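Local coordinates for aldo-keto reductase AKR2E4 (Bombyx mori, PDB 3WCZ), which catalyses NADP-dependent reduction of carbonyl compounds, with high activity on the steroid 3-dehydroecdysone, and may take part in the regulation of molting, at residues N179-E182 and T188-P191; V157-A162 and M204-F209; Q164-V169 and V193-S198. One frame throughout, in Å; residues are numbered along the deposited sequence.

Contact 1 (N179-E182 and T188-P191); sequences NQIE and TQEP. With NAP (NADP nicotinamide-adenine-dinucleotide phosphate), chain B; EDO (1,2-ethanediol), chain F.
Gln189 reaches back across the turn to Glu182 with its amide, and NE2 donates to the backbone O of Glu182 over 2.7 Å. The bond runs in the carbonyl plane on a lone pair, with a C=O...N angle of 133°, although the acceptor lies somewhat out of the Gln189 amide plane. A bend at chi2 (-142°) turns the amide onto that carbonyl, which also accepts from Asn187 ND2. Water supplies a second link: one molecule accepts from Glu182 N at 3.0 Å and from Gln189 NE2 at 3.2 Å. The other end of the amide, Gln189 OE1, accepts from O1 of a 1,2-ethanediol at 2.6 Å, a molecule probably left from crystallisation. Ile181 adds van der Waals packing against the Gln189 amide: CB lies 3.8 Å from NE2 and CD1 4.0 Å from CD, the two side chains crossing at a slant. The Glu182 carboxylate leads elsewhere, to the backbone N atoms of Val294 and Ile295. Gln189 occupies the N-cap position of helix 190-198, so the contact ties that helix start to the end of strand 178-182, within a beta-alpha-beta unit of the TIM barrel.

Contact 2 (V157-A162 and M204-F209); sequences VSNFNA and MAYSPF. With NAP (NADP nicotinamide-adenine-dinucleotide phosphate), chain B; EDO (1,2-ethanediol), chain F.
At the nicotinamide end of the NADP site of this aldo-keto reductase, Asn159 and Tyr206 meet beside the nicotinamide. Asn159 ND2 donates to Tyr206 OH over 2.6 Å, with the hydroxyl in the amide plane and ND2 at the edge of the phenol ring. Amide and ring planes stand 61° apart. The other end of the same amide serves the cofactor: Asn159 OD1 accepts from N7N of the carboxamide at 2.9 Å. One face of the Tyr206 ring carries the nicotinamide, with C4N, the carbon that exchanges hydride in NADP enzymes, 3.1 Å above the ring plane and over its centre. The ring is brought there by a chi1 of 75°, with CG between the backbone N and the carbonyl carbon. Ser158 OG lies 2.9 Å from carboxamide O7N, but it also pairs with Gln180 O. Farther along the cofactor, Ser207 OG donates to phosphate oxygen O2N at 2.9 Å, and the ring of Phe209 packs with one face toward the adenine. The two segments leave the C-terminal ends of strands 152-158 and 202-206, separated in the barrel by strand 178-182; Pro208 and Phe209 pack against helix 241-251, while Phe160 packs against helix 162-170.

Contact 3 (Q164-V169 and V193-S198); sequences QITRLV and VAHCQS
Thr166 OG1 is shared between two helices: it is hydrogen-bonded to Ala162 O in its own helix and, weakly, to His195 NE2 at 2.9 Å in the next. The hydroxyl meets the imidazole at its edge, close to the ring plane, and the Thr166 and His195 side chains are roughly perpendicular. His195 spans the gap because its CG stands anti to the backbone N (chi1 -178°), sending the ring out toward helix 162-170, where NE2 also makes a weak hydrogen bond to Ala162 O. NE2 thus has two polar neighbours, the hydroxyl of Thr166 and the carbonyl of Ala162, at the partly exposed side of the contact. Deeper in, Ile165 CG2 packs on the imidazole, 4.1 Å from His195 CD2, the two side chains lying alongside and pointing opposite ways. The apolar pair is Ile165 with Cys196, CG1 resting 4.1 Å from SG. These few side chains bridge two helix segments that run nearly parallel, at 17°, with axes 10.9 Å apart. Both helices lie on the outside of the barrel: Ile165 and Cys196 touch Asn179 on strand 178-182, Ile165 also reaches Val157 on strand 152-158, and helix 136-148 flanks the far side through Leu168.

In the fold
From the N terminus, the chain enters these contacts on strand 152-158, passes through helix 162-170 and strand 178-182 to helix 190-198, and leaves along strand 202-206. Contact 2 closes the longest loop, and contact 3 closes one inside it by pairing consecutive barrel helices. Contact 1 is nested within both, spanning the short turn between strand 178-182 and helix 190-198. No loops cross. Ile181 O, probably hydrogen-bonded to Tyr206 N, ties contact 1 to contact 2, and Ile181 CD1 packs on Val193 of contact 3. Together they join the C-terminal strand ends that hold the nicotinamide to two helices on the outside of the barrel.

Contact 1 (N179-E182 and T188-P191)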
loop_
_atom_site.group_PDB
_atom_site.type_symbol
_atom_site.label_atom_id
_atom_site.label_comp_id
_atom_site.label_asym_id
_atom_site.label_seq_id
_atom_site.Cartn_x
_atom_site.Cartn_y
_atom_site.Cartn_z
ATOM N N ASN A 179 -2.899 0.570 -8.628
ATOM C CA ASN A 179 -4.011 0.010 -7.880
ATOM C C ASN A 179 -3.401 -0.684 -6.677
ATOM O O ASN A 179 -2.616 -1.638 -6.846
ATOM C CB ASN A 179 -4.865 -0.934 -8.750
ATOM C CG ASN A 179 -6.150 -1.411 -8.056
ATOM O OD1 ASN A 179 -6.625 -0.798 -7.106
ATOM N ND2 ASN A 179 -6.755 -2.460 -8.606
ATOM N N GLN A 180 -3.738 -0.205 -5.474
ATOM C CA GLN A 180 -3.224 -0.807 -4.254
ATOM C C GLN A 180 -4.245 -1.800 -3.712
ATOM O O GLN A 180 -5.377 -1.424 -3.363
ATOM C CB GLN A 180 -2.891 0.281 -3.218
ATOM C CG GLN A 180 -2.441 -0.288 -1.877
ATOM C CD GLN A 180 -1.994 0.686 -0.801
ATOM O OE1 GLN A 180 -2.381 0.517 0.369
ATOM N NE2 GLN A 180 -1.195 1.677 -1.145
ATOM N N ILE A 181 -3.859 -3.071 -3.696
ATOM C CA ILE A 181 -4.784 -4.156 -3.365
ATOM C C ILE A 181 -4.071 -5.176 -2.467
ATOM O O ILE A 181 -2.833 -5.170 -2.338
ATOM C CB ILE A 181 -5.335 -4.843 -4.648
ATOM C CG1 ILE A 181 -4.195 -5.334 -5.518
ATOM C CG2 ILE A 181 -6.223 -3.863 -5.393
ATOM C CD1 ILE A 181 -4.642 -6.215 -6.705
ATOM N N GLU A 182 -4.850 -6.049 -1.845
ATOM C CA GLU A 182 -4.296 -7.069 -0.965
ATOM C C GLU A 182 -3.651 -8.188 -1.752
ATOM O O GLU A 182 -4.329 -8.837 -2.542
ATOM C CB GLU A 182 -5.398 -7.647 -0.079
ATOM C CG GLU A 182 -4.830 -8.609 0.916
ATOM C CD GLU A 182 -5.834 -9.217 1.856
ATOM O OE1 GLU A 182 -6.863 -8.606 2.177
ATOM O OE2 GLU A 182 -5.555 -10.329 2.339
ATOM N N THR A 188 -3.973 -14.198 -3.539
ATOM C CA THR A 188 -2.921 -13.897 -4.492
ATOM C C THR A 188 -3.349 -12.959 -5.639
ATOM O O THR A 188 -2.499 -12.394 -6.341
ATOM C CB THR A 188 -2.348 -15.175 -5.085
ATOM O OG1 THR A 188 -3.404 -15.906 -5.707
ATOM C CG2 THR A 188 -1.691 -16.035 -4.032
ATOM N N GLN A 189 -4.659 -12.821 -5.835
ATOM C CA GLN A 189 -5.243 -11.918 -6.836
ATOM C C GLN A 189 -4.548 -12.000 -8.186
ATOM O O GLN A 189 -4.235 -10.966 -8.815
ATOM C CB GLN A 189 -5.289 -10.455 -6.348
ATOM C CG GLN A 189 -5.963 -10.303 -4.994
ATOM C CD GLN A 189 -6.819 -9.075 -4.874
ATOM O OE1 GLN A 189 -7.675 -8.805 -5.735
ATOM N NE2 GLN A 189 -6.654 -8.354 -3.804
ATOM N N GLU A 190 -4.341 -13.211 -8.702
ATOM C CA GLU A 190 -3.577 -13.344 -9.927
ATOM C C GLU A 190 -4.248 -12.688 -11.138
ATOM O O GLU A 190 -3.606 -11.943 -11.873
ATOM C CB GLU A 190 -3.173 -14.802 -10.163
ATOM C CG GLU A 190 -2.142 -15.252 -9.093
ATOM C CD GLU A 190 -2.076 -16.763 -8.877
ATOM O OE1 GLU A 190 -1.796 -17.448 -9.849
ATOM O OE2 GLU A 190 -2.320 -17.274 -7.752
ATOM N N PRO A 191 -5.541 -12.942 -11.362
ATOM C CA PRO A 191 -6.160 -12.300 -12.522
ATOM C C PRO A 191 -6.196 -10.774 -12.420
ATOM O O PRO A 191 -5.955 -10.117 -13.415
ATOM C CB PRO A 191 -7.559 -12.930 -12.561
ATOM C CG PRO A 191 -7.365 -14.286 -11.907
ATOM C CD PRO A 191 -6.379 -14.023 -10.824
HETATM P PA NAP B . 1.504 -6.497 7.254
HETATM O O1A NAP B . 2.624 -5.661 6.791
HETATM O O2A NAP B . 0.796 -7.427 6.395
HETATM O O5B NAP B . 1.805 -7.236 8.595
HETATM C C5B NAP B . 2.347 -6.561 9.690
HETATM C C4B NAP B . 2.670 -7.460 10.875
HETATM O O4B NAP B . 3.805 -8.286 10.553
HETATM C C3B NAP B . 2.971 -6.780 12.155
HETATM O O3B NAP B . 2.409 -7.563 13.181
HETATM C C2B NAP B . 4.423 -6.781 12.194
HETATM O O2B NAP B . 4.973 -6.694 13.493
HETATM C C1B NAP B . 4.791 -8.086 11.538
HETATM N N9A NAP B . 6.063 -8.137 10.847
HETATM C C8A NAP B . 6.576 -7.161 10.072
HETATM N N7A NAP B . 7.691 -7.549 9.485
HETATM C C5A NAP B . 7.938 -8.834 9.891
HETATM C C6A NAP B . 8.954 -9.754 9.611
HETATM N N6A NAP B . 10.053 -9.485 8.790
HETATM N N1A NAP B . 8.859 -10.954 10.209
HETATM C C2A NAP B . 7.835 -11.251 11.008
HETATM N N3A NAP B . 6.835 -10.398 11.290
HETATM C C4A NAP B . 6.886 -9.187 10.715
HETATM O O3 NAP B . 0.418 -5.459 7.860
HETATM P PN NAP B . -0.812 -4.573 7.369
HETATM O O1N NAP B . -0.780 -3.370 8.238
HETATM O O2N NAP B . -2.024 -5.436 7.362
HETATM O O5D NAP B . -0.528 -4.175 5.857
HETATM C C5D NAP B . 0.579 -3.412 5.513
HETATM C C4D NAP B . 0.282 -1.970 5.080
HETATM O O4D NAP B . -0.493 -1.936 3.896
HETATM C C3D NAP B . -0.532 -1.177 6.051
HETATM O O3D NAP B . 0.192 -0.818 7.210
HETATM C C2D NAP B . -0.979 -0.076 5.225
HETATM O O2D NAP B . 0.063 0.827 4.987
HETATM C C1D NAP B . -1.370 -0.806 3.958
HETATM N N1N NAP B . -2.752 -1.280 3.818
HETATM C C2N NAP B . -3.593 -0.664 2.968
HETATM C C3N NAP B . -4.880 -1.119 2.824
HETATM C C7N NAP B . -5.727 -0.418 1.832
HETATM O O7N NAP B . -5.246 0.244 0.880
HETATM N N7N NAP B . -7.055 -0.645 1.916
HETATM C C4N NAP B . -5.371 -2.180 3.608
HETATM C C5N NAP B . -4.485 -2.829 4.479
HETATM C C6N NAP B . -3.186 -2.342 4.547
HETATM P P2B NAP B . 6.031 -5.565 13.908
HETATM O O1X NAP B . 6.257 -5.830 15.410
HETATM O O2X NAP B . 7.265 -5.802 13.153
HETATM O O3X NAP B . 5.388 -4.228 13.639
HETATM C C1 EDO F . -9.769 -6.084 -5.429
HETATM O O1 EDO F . -9.584 -7.322 -4.722
HETATM C C2 EDO F . -10.692 -5.191 -4.656
HETATM O O2 EDO F . -10.249 -5.044 -3.298
HETATM O O HOH W 1 -7.813 -5.894 -2.091
#

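Contact 2 (V157-A162 and M204-F209)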
loop_
_atom_site.group_PDB
_atom_site.type_symbol
_atom_site.label_atom_id
_atom_site.label_comp_id
_atom_site.label_asym_id
_atom_site.label_seq_id
_atom_site.Cartn_x
_atom_site.Cartn_y
_atom_site.Cartn_z
ATOM N N VAL A 157 -5.548 4.472 -7.409
ATOM C CA VAL A 157 -6.688 3.965 -6.673
ATOM C C VAL A 157 -6.281 2.799 -5.787
ATOM O O VAL A 157 -5.146 2.286 -5.871
ATOM C CB VAL A 157 -7.834 3.549 -7.647
ATOM C CG1 VAL A 157 -8.322 4.749 -8.437
ATOM C CG2 VAL A 157 -7.409 2.370 -8.565
ATOM N N SER A 158 -7.212 2.370 -4.945
ATOM C CA SER A 158 -6.976 1.234 -4.071
ATOM C C SER A 158 -8.289 0.467 -3.952
ATOM O O SER A 158 -9.380 1.070 -3.965
ATOM C CB SER A 158 -6.509 1.760 -2.714
ATOM O OG SER A 158 -6.162 0.727 -1.808
ATOM N N ASN A 159 -8.198 -0.847 -3.829
ATOM C CA ASN A 159 -9.372 -1.690 -3.656
ATOM C C ASN A 159 -10.346 -1.587 -4.827
ATOM O O ASN A 159 -11.553 -1.768 -4.657
ATOM C CB ASN A 159 -10.082 -1.396 -2.336
ATOM C CG ASN A 159 -9.198 -1.631 -1.153
ATOM O OD1 ASN A 159 -8.759 -0.701 -0.439
ATOM N ND2 ASN A 159 -8.931 -2.874 -0.909
ATOM N N PHE A 160 -9.822 -1.375 -6.029
ATOM C CA PHE A 160 -10.651 -1.432 -7.229
ATOM C C PHE A 160 -10.561 -2.812 -7.875
ATOM O O PHE A 160 -9.465 -3.353 -8.064
ATOM C CB PHE A 160 -10.251 -0.383 -8.282
ATOM C CG PHE A 160 -10.827 0.996 -8.039
ATOM C CD1 PHE A 160 -10.738 1.605 -6.798
ATOM C CD2 PHE A 160 -11.410 1.713 -9.080
ATOM C CE1 PHE A 160 -11.246 2.872 -6.599
ATOM C CE2 PHE A 160 -11.939 2.985 -8.868
ATOM C CZ PHE A 160 -11.840 3.563 -7.653
ATOM N N ASN A 161 -11.693 -3.383 -8.272
ATOM C CA ASN A 161 -11.679 -4.669 -8.947
ATOM C C ASN A 161 -11.509 -4.503 -10.451
ATOM O O ASN A 161 -11.372 -3.391 -10.967
ATOM C CB ASN A 161 -12.926 -5.482 -8.562
ATOM C CG ASN A 161 -14.217 -4.898 -9.088
ATOM O OD1 ASN A 161 -14.261 -4.263 -10.137
ATOM N ND2 ASN A 161 -15.297 -5.122 -8.347
ATOM N N ALA A 162 -11.497 -5.612 -11.172
ATOM C CA ALA A 162 -11.143 -5.536 -12.579
ATOM C C ALA A 162 -12.148 -4.732 -13.393
ATOM O O ALA A 162 -11.761 -3.965 -14.275
ATOM C CB ALA A 162 -10.973 -6.942 -13.171
ATOM N N MET A 204 0.451 -2.017 -5.917
ATOM C CA MET A 204 0.991 -2.039 -4.562
ATOM C C MET A 204 0.250 -3.137 -3.812
ATOM O O MET A 204 -0.971 -3.235 -3.916
ATOM C CB MET A 204 0.820 -0.688 -3.851
ATOM C CG MET A 204 1.701 0.416 -4.398
ATOM S SD MET A 204 1.420 2.034 -3.612
ATOM C CE MET A 204 2.210 1.769 -2.012
ATOM N N ALA A 205 1.009 -3.992 -3.114
ATOM C CA ALA A 205 0.481 -5.136 -2.377
ATOM C C ALA A 205 0.424 -4.852 -0.889
ATOM O O ALA A 205 1.465 -4.799 -0.189
ATOM C CB ALA A 205 1.378 -6.368 -2.638
ATOM N N TYR A 206 -0.792 -4.642 -0.392
ATOM C CA TYR A 206 -1.000 -4.452 1.031
ATOM C C TYR A 206 -1.211 -5.777 1.772
ATOM O O TYR A 206 -1.449 -6.806 1.164
ATOM C CB TYR A 206 -2.092 -3.420 1.289
ATOM C CG TYR A 206 -3.540 -3.761 1.096
ATOM C CD1 TYR A 206 -4.203 -4.674 1.909
ATOM C CD2 TYR A 206 -4.291 -3.054 0.172
ATOM C CE1 TYR A 206 -5.572 -4.887 1.788
ATOM C CE2 TYR A 206 -5.649 -3.271 0.037
ATOM C CZ TYR A 206 -6.283 -4.161 0.868
ATOM O OH TYR A 206 -7.627 -4.381 0.794
ATOM N N SER A 207 -1.087 -5.692 3.098
ATOM C CA SER A 207 -1.075 -6.852 3.999
ATOM C C SER A 207 -0.237 -7.978 3.411
ATOM O O SER A 207 -0.691 -9.105 3.288
ATOM C CB SER A 207 -2.503 -7.313 4.320
ATOM O OG SER A 207 -3.287 -6.299 4.945
ATOM N N PRO A 208 1.006 -7.660 3.046
ATOM C CA PRO A 208 1.849 -8.620 2.327
ATOM C C PRO A 208 2.199 -9.881 3.129
ATOM O O PRO A 208 2.542 -10.894 2.510
ATOM C CB PRO A 208 3.115 -7.823 2.035
ATOM C CG PRO A 208 3.190 -6.824 3.131
ATOM C CD PRO A 208 1.734 -6.414 3.334
ATOM N N PHE A 209 2.121 -9.840 4.464
ATOM C CA PHE A 209 2.439 -11.025 5.246
ATOM C C PHE A 209 1.241 -11.953 5.412
ATOM O O PHE A 209 1.391 -13.065 5.967
ATOM C CB PHE A 209 3.038 -10.639 6.594
ATOM C CG PHE A 209 4.362 -9.922 6.476
ATOM C CD1 PHE A 209 5.449 -10.535 5.865
ATOM C CD2 PHE A 209 4.516 -8.645 6.949
ATOM C CE1 PHE A 209 6.661 -9.862 5.779
ATOM C CE2 PHE A 209 5.704 -7.997 6.897
ATOM C CZ PHE A 209 6.778 -8.590 6.307
HETATM P PA NAP B . 1.504 -6.497 7.254
HETATM O O1A NAP B . 2.624 -5.661 6.791
HETATM O O2A NAP B . 0.796 -7.427 6.395
HETATM O O5B NAP B . 1.805 -7.236 8.595
HETATM C C5B NAP B . 2.347 -6.561 9.690
HETATM C C4B NAP B . 2.670 -7.460 10.875
HETATM O O4B NAP B . 3.805 -8.286 10.553
HETATM C C3B NAP B . 2.971 -6.780 12.155
HETATM O O3B NAP B . 2.409 -7.563 13.181
HETATM C C2B NAP B . 4.423 -6.781 12.194
HETATM O O2B NAP B . 4.973 -6.694 13.493
HETATM C C1B NAP B . 4.791 -8.086 11.538
HETATM N N9A NAP B . 6.063 -8.137 10.847
HETATM C C8A NAP B . 6.576 -7.161 10.072
HETATM N N7A NAP B . 7.691 -7.549 9.485
HETATM C C5A NAP B . 7.938 -8.834 9.891
HETATM C C6A NAP B . 8.954 -9.754 9.611
HETATM N N6A NAP B . 10.053 -9.485 8.790
HETATM N N1A NAP B . 8.859 -10.954 10.209
HETATM C C2A NAP B . 7.835 -11.251 11.008
HETATM N N3A NAP B . 6.835 -10.398 11.290
HETATM C C4A NAP B . 6.886 -9.187 10.715
HETATM O O3 NAP B . 0.418 -5.459 7.860
HETATM P PN NAP B . -0.812 -4.573 7.369
HETATM O O1N NAP B . -0.780 -3.370 8.238
HETATM O O2N NAP B . -2.024 -5.436 7.362
HETATM O O5D NAP B . -0.528 -4.175 5.857
HETATM C C5D NAP B . 0.579 -3.412 5.513
HETATM C C4D NAP B . 0.282 -1.970 5.080
HETATM O O4D NAP B . -0.493 -1.936 3.896
HETATM C C3D NAP B . -0.532 -1.177 6.051
HETATM O O3D NAP B . 0.192 -0.818 7.210
HETATM C C2D NAP B . -0.979 -0.076 5.225
HETATM O O2D NAP B . 0.063 0.827 4.987
HETATM C C1D NAP B . -1.370 -0.806 3.958
HETATM N N1N NAP B . -2.752 -1.280 3.818
HETATM C C2N NAP B . -3.593 -0.664 2.968
HETATM C C3N NAP B . -4.880 -1.119 2.824
HETATM C C7N NAP B . -5.727 -0.418 1.832
HETATM O O7N NAP B . -5.246 0.244 0.880
HETATM N N7N NAP B . -7.055 -0.645 1.916
HETATM C C4N NAP B . -5.371 -2.180 3.608
HETATM C C5N NAP B . -4.485 -2.829 4.479
HETATM C C6N NAP B . -3.186 -2.342 4.547
HETATM P P2B NAP B . 6.031 -5.565 13.908
HETATM O O1X NAP B . 6.257 -5.830 15.410
HETATM O O2X NAP B . 7.265 -5.802 13.153
HETATM O O3X NAP B . 5.388 -4.228 13.639
HETATM C C1 EDO F . -9.769 -6.084 -5.429
HETATM O O1 EDO F . -9.584 -7.322 -4.722
HETATM C C2 EDO F . -10.692 -5.191 -4.656
HETATM O O2 EDO F . -10.249 -5.044 -3.298
#

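Contact 3 (Q164-V169 and V193-S198)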
loop_
_atom_site.group_PDB
_atom_site.type_symbol
_atom_site.label_atom_id
_atom_site.label_comp_id
_atom_site.label_asym_id
_atom_site.label_seq_id
_atom_site.Cartn_x
_atom_site.Cartn_y
_atom_site.Cartn_z
ATOM N N GLN A 164 -14.066 -2.340 -12.317
ATOM C CA GLN A 164 -13.918 -0.940 -11.945
ATOM C C GLN A 164 -12.683 -0.319 -12.585
ATOM O O GLN A 164 -12.714 0.829 -13.027
ATOM C CB GLN A 164 -13.854 -0.805 -10.422
ATOM C CG GLN A 164 -15.156 -1.191 -9.774
ATOM C CD GLN A 164 -15.068 -1.348 -8.264
ATOM O OE1 GLN A 164 -14.021 -1.690 -7.697
ATOM N NE2 GLN A 164 -16.173 -1.091 -7.601
ATOM N N ILE A 165 -11.596 -1.068 -12.647
ATOM C CA ILE A 165 -10.399 -0.598 -13.322
ATOM C C ILE A 165 -10.693 -0.349 -14.811
ATOM O O ILE A 165 -10.341 0.717 -15.340
ATOM C CB ILE A 165 -9.238 -1.589 -13.155
ATOM C CG1 ILE A 165 -8.675 -1.535 -11.742
ATOM C CG2 ILE A 165 -8.143 -1.310 -14.173
ATOM C CD1 ILE A 165 -8.001 -0.236 -11.373
ATOM N N THR A 166 -11.340 -1.306 -15.461
ATOM C CA THR A 166 -11.666 -1.136 -16.883
ATOM C C THR A 166 -12.555 0.103 -17.092
ATOM O O THR A 166 -12.312 0.902 -18.019
ATOM C CB THR A 166 -12.353 -2.409 -17.409
ATOM O OG1 THR A 166 -11.407 -3.475 -17.368
ATOM C CG2 THR A 166 -12.885 -2.246 -18.828
ATOM N N ARG A 167 -13.576 0.278 -16.255
ATOM C CA ARG A 167 -14.486 1.398 -16.422
ATOM C C ARG A 167 -13.761 2.699 -16.191
ATOM O O ARG A 167 -13.976 3.692 -16.898
ATOM C CB ARG A 167 -15.661 1.259 -15.463
ATOM C CG ARG A 167 -16.697 2.360 -15.577
ATOM C CD ARG A 167 -18.024 1.949 -14.939
ATOM N NE ARG A 167 -19.013 3.023 -15.010
ATOM C CZ ARG A 167 -19.104 4.013 -14.136
ATOM N NH1 ARG A 167 -18.290 4.110 -13.091
ATOM N NH2 ARG A 167 -20.027 4.959 -14.307
ATOM N N LEU A 168 -12.913 2.733 -15.176
ATOM C CA LEU A 168 -12.158 3.924 -14.873
ATOM C C LEU A 168 -11.243 4.280 -16.028
ATOM O O LEU A 168 -11.240 5.446 -16.458
ATOM C CB LEU A 168 -11.392 3.736 -13.545
ATOM C CG LEU A 168 -10.558 4.926 -13.090
ATOM C CD1 LEU A 168 -11.455 6.145 -12.928
ATOM C CD2 LEU A 168 -9.836 4.627 -11.780
ATOM N N VAL A 169 -10.531 3.300 -16.596
ATOM C CA VAL A 169 -9.641 3.519 -17.723
ATOM C C VAL A 169 -10.403 4.023 -18.961
ATOM O O VAL A 169 -9.939 4.934 -19.649
ATOM C CB VAL A 169 -8.835 2.243 -18.065
ATOM C CG1 VAL A 169 -8.105 2.422 -19.372
ATOM C CG2 VAL A 169 -7.866 1.921 -16.927
ATOM N N VAL A 193 -4.153 -8.739 -10.751
ATOM C CA VAL A 193 -2.800 -8.235 -10.970
ATOM C C VAL A 193 -2.452 -8.243 -12.458
ATOM O O VAL A 193 -1.954 -7.254 -13.008
ATOM C CB VAL A 193 -1.772 -9.014 -10.150
ATOM C CG1 VAL A 193 -0.376 -8.706 -10.604
ATOM C CG2 VAL A 193 -1.938 -8.701 -8.687
ATOM N N ALA A 194 -2.723 -9.357 -13.121
ATOM C CA ALA A 194 -2.441 -9.458 -14.552
ATOM C C ALA A 194 -3.212 -8.398 -15.340
ATOM O O ALA A 194 -2.684 -7.776 -16.261
ATOM C CB ALA A 194 -2.759 -10.852 -15.064
ATOM N N HIS A 195 -4.479 -8.189 -14.991
ATOM C CA HIS A 195 -5.300 -7.189 -15.670
ATOM C C HIS A 195 -4.676 -5.808 -15.523
ATOM O O HIS A 195 -4.507 -5.065 -16.495
ATOM C CB HIS A 195 -6.692 -7.255 -15.052
ATOM C CG HIS A 195 -7.693 -6.329 -15.662
ATOM N ND1 HIS A 195 -8.146 -6.462 -16.958
ATOM C CD2 HIS A 195 -8.366 -5.292 -15.130
ATOM C CE1 HIS A 195 -9.051 -5.528 -17.194
ATOM N NE2 HIS A 195 -9.202 -4.809 -16.099
ATOM N N CYS A 196 -4.351 -5.430 -14.297
ATOM C CA CYS A 196 -3.770 -4.114 -14.077
ATOM C C CYS A 196 -2.461 -3.960 -14.834
ATOM O O CYS A 196 -2.236 -2.951 -15.510
ATOM C CB CYS A 196 -3.567 -3.855 -12.587
ATOM S SG CYS A 196 -5.127 -3.661 -11.669
ATOM N N GLN A 197 -1.589 -4.949 -14.727
ATOM C CA GLN A 197 -0.294 -4.855 -15.385
ATOM C C GLN A 197 -0.446 -4.758 -16.889
ATOM O O GLN A 197 0.294 -3.990 -17.538
ATOM C CB GLN A 197 0.581 -6.022 -14.968
ATOM C CG GLN A 197 1.015 -5.906 -13.499
ATOM C CD GLN A 197 1.838 -7.080 -13.019
ATOM O OE1 GLN A 197 1.805 -8.167 -13.603
ATOM N NE2 GLN A 197 2.569 -6.865 -11.919
ATOM N N SER A 198 -1.406 -5.481 -17.446
ATOM C CA SER A 198 -1.632 -5.409 -18.891
ATOM C C SER A 198 -2.015 -3.999 -19.338
ATOM O O SER A 198 -1.798 -3.638 -20.515
ATOM C CB SER A 198 -2.702 -6.391 -19.355
ATOM O OG SER A 198 -4.019 -5.949 -19.028
#